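Local coordinates for sperm-specific class P protein 34 (PDB 1M1S) that is of unknown function but belongs to the major sperm protein family, whose immunoglobulin-like fold it probably shares, at residues S45-N48 with E49-V53. Residues are numbered along the deposited sequence; the frame is centred on the assembly and turned at random.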
ATOM      1  N   SER A  45       1.039   2.473  -7.946  1.00 35.00           N
ATOM      2  CA  SER A  45       0.741   3.881  -7.839  1.00 35.00           C
ATOM      3  C   SER A  45       0.327   4.454  -9.175  1.00 35.00           C
ATOM      4  O   SER A  45       0.972   4.193 -10.179  1.00 35.00           O
ATOM      5  CB  SER A  45       1.991   4.583  -7.320  1.00 35.00           C
ATOM      6  OG  SER A  45       1.781   5.963  -7.110  1.00 35.00           O
ATOM      7  N   SER A  46      -0.705   5.291  -9.165  1.00 35.00           N
ATOM      8  CA  SER A  46      -1.238   5.917 -10.373  1.00 35.00           C
ATOM      9  C   SER A  46      -0.414   7.110 -10.796  1.00 35.00           C
ATOM     10  O   SER A  46      -0.184   7.346 -11.977  1.00 35.00           O
ATOM     11  CB  SER A  46      -2.667   6.400 -10.127  1.00 35.00           C
ATOM     12  OG  SER A  46      -2.649   7.598  -9.379  1.00 35.00           O
ATOM     13  N   ASN A  47       0.068   7.843  -9.810  1.00 35.00           N
ATOM     14  CA  ASN A  47       0.829   9.029 -10.106  1.00 35.00           C
ATOM     15  C   ASN A  47       2.185   9.065  -9.453  1.00 35.00           C
ATOM     16  O   ASN A  47       2.372   9.638  -8.374  1.00 35.00           O
ATOM     17  CB  ASN A  47       0.026  10.254  -9.706  1.00 35.00           C
ATOM     18  CG  ASN A  47       0.681  11.546 -10.124  1.00 35.00           C
ATOM     19  OD1 ASN A  47       1.746  11.570 -10.738  1.00 35.00           O
ATOM     20  ND2 ASN A  47       0.070  12.632  -9.745  1.00 35.00           N
ATOM     21  N   ASN A  48       3.146   8.477 -10.137  1.00 35.00           N
ATOM     22  CA  ASN A  48       4.494   8.464  -9.647  1.00 35.00           C
ATOM     23  C   ASN A  48       5.203   9.764 -10.009  1.00 35.00           C
ATOM     24  O   ASN A  48       6.325   9.751 -10.494  1.00 35.00           O
ATOM     25  CB  ASN A  48       5.184   7.267 -10.250  1.00 35.00           C
ATOM     26  CG  ASN A  48       5.399   6.212  -9.256  1.00 35.00           C
ATOM     27  OD1 ASN A  48       6.080   6.429  -8.261  1.00 35.00           O
ATOM     28  ND2 ASN A  48       4.817   5.062  -9.479  1.00 35.00           N
ATOM     29  N   GLU A  49       4.554  10.891  -9.723  1.00 35.00           N
ATOM     30  CA  GLU A  49       5.101  12.195 -10.070  1.00 35.00           C
ATOM     31  C   GLU A  49       4.671  13.358  -9.179  1.00 35.00           C
ATOM     32  O   GLU A  49       5.176  14.465  -9.339  1.00 35.00           O
ATOM     33  CB  GLU A  49       4.775  12.496 -11.528  1.00 35.00           C
ATOM     34  CG  GLU A  49       5.272  13.822 -12.076  1.00 35.00           C
ATOM     35  CD  GLU A  49       4.352  14.317 -13.170  1.00 35.00           C
ATOM     36  OE1 GLU A  49       3.737  13.454 -13.837  1.00 35.00           O
ATOM     37  OE2 GLU A  49       4.203  15.546 -13.345  1.00 35.00           O
ATOM     38  N   HIS A  50       3.680  13.138  -8.320  1.00 35.00           N
ATOM     39  CA  HIS A  50       3.231  14.152  -7.358  1.00 35.00           C
ATOM     40  C   HIS A  50       3.210  13.361  -6.060  1.00 35.00           C
ATOM     41  O   HIS A  50       3.170  13.912  -4.971  1.00 35.00           O
ATOM     42  CB  HIS A  50       1.820  14.668  -7.628  1.00 35.00           C
ATOM     43  CG  HIS A  50       1.634  15.303  -8.973  1.00 35.00           C
ATOM     44  ND1 HIS A  50       2.351  16.427  -9.375  1.00 35.00           N
ATOM     45  CD2 HIS A  50       0.858  14.962 -10.002  1.00 35.00           C
ATOM     46  CE1 HIS A  50       2.016  16.707 -10.618  1.00 35.00           C
ATOM     47  NE2 HIS A  50       1.110  15.847 -11.033  1.00 35.00           N
ATOM     48  N   TYR A  51       3.230  12.041  -6.199  1.00 35.00           N
ATOM     49  CA  TYR A  51       3.227  11.145  -5.061  1.00 35.00           C
ATOM     50  C   TYR A  51       4.475  10.274  -5.008  1.00 35.00           C
ATOM     51  O   TYR A  51       4.998   9.853  -6.038  1.00 35.00           O
ATOM     52  CB  TYR A  51       1.974  10.279  -5.109  1.00 35.00           C
ATOM     53  CG  TYR A  51       0.724  11.078  -4.850  1.00 35.00           C
ATOM     54  CD1 TYR A  51      -0.140  11.440  -5.886  1.00 35.00           C
ATOM     55  CD2 TYR A  51       0.407  11.489  -3.558  1.00 35.00           C
ATOM     56  CE1 TYR A  51      -1.289  12.202  -5.630  1.00 35.00           C
ATOM     57  CE2 TYR A  51      -0.728  12.243  -3.303  1.00 35.00           C
ATOM     58  CZ  TYR A  51      -1.571  12.594  -4.335  1.00 35.00           C
ATOM     59  OH  TYR A  51      -2.669  13.359  -4.050  1.00 35.00           O
ATOM     60  N   ARG A  52       4.965  10.057  -3.795  1.00 35.00           N
ATOM     61  CA  ARG A  52       6.131   9.236  -3.528  1.00 35.00           C
ATOM     62  C   ARG A  52       5.736   8.328  -2.379  1.00 35.00           C
ATOM     63  O   ARG A  52       5.739   8.731  -1.213  1.00 35.00           O
ATOM     64  CB  ARG A  52       7.302  10.121  -3.139  1.00 35.00           C
ATOM     65  CG  ARG A  52       8.452   9.413  -2.430  1.00 35.00           C
ATOM     66  CD  ARG A  52       9.514  10.447  -2.032  1.00 35.00           C
ATOM     67  NE  ARG A  52      10.111  10.249  -0.704  1.00 35.00           N
ATOM     68  CZ  ARG A  52      10.506  11.244   0.095  1.00 35.00           C
ATOM     69  NH1 ARG A  52      10.370  12.507  -0.293  1.00 35.00           N
ATOM     70  NH2 ARG A  52      11.042  10.977   1.279  1.00 35.00           N
ATOM     71  N   VAL A  53       5.347   7.109  -2.740  1.00 35.00           N
ATOM     72  CA  VAL A  53       4.925   6.093  -1.782  1.00 35.00           C
ATOM     73  C   VAL A  53       6.078   5.111  -1.430  1.00 35.00           C
ATOM     74  O   VAL A  53       6.920   4.780  -2.275  1.00 35.00           O
ATOM     75  CB  VAL A  53       3.637   5.403  -2.283  1.00 35.00           C
ATOM     76  CG1 VAL A  53       3.015   4.554  -1.209  1.00 35.00           C
ATOM     77  CG2 VAL A  53       2.668   6.441  -2.717  1.00 35.00           C
TER
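Asn47 O accepts two weak, bent backbone hydrogen bonds, from Glu49 N at 2.9 Å and from Tyr51 N at 3.4 Å. The first closes an inverse gamma turn centred on Asn48; the second ties Tyr51, where the chain enters the next strand, back to the loop leaving strand 38-45.

Polar side-chain contacts centre on the Asn47 amide. Its CG stands anti to the backbone N (chi1 -173°), which carries the amide over the turn, where OD1 lies 3.1 Å from Glu49 N and 3.3 Å from Glu49 CB. The amide plane is nearly perpendicular to the His50 ring, at 86°, and ND2 comes to that ring's edge; the modelled approach there is too close to be trusted. ND2 also makes a weak hydrogen bond to Asp80 OD2, while Ser46 OG bonds to Asp80 OD1. A further polar approach sets Asn47 O at the edge of the Tyr51 ring, in its plane.

Nonpolar contact falls to Tyr51, whose CD1 packs 4.0 Å from Asn47 CB. The Tyr51 ring meets that of Tyr20 and packs on Leu113 and Ala115 of strand 107-115. With an alanine here instead of Asn47, Asp80 OD2 would probably lose its weak amide donor, and Glu49 N its neighbouring OD1.

Buried Asn47 thus serves the loop of this beta-hairpin, which joins antiparallel strands 38-45 and 51-60, twice: its carbonyl weakly takes the N-H groups of Glu49 and Tyr51, and its amide adds a weak hydrogen bond to Asp80 of strand 79-89.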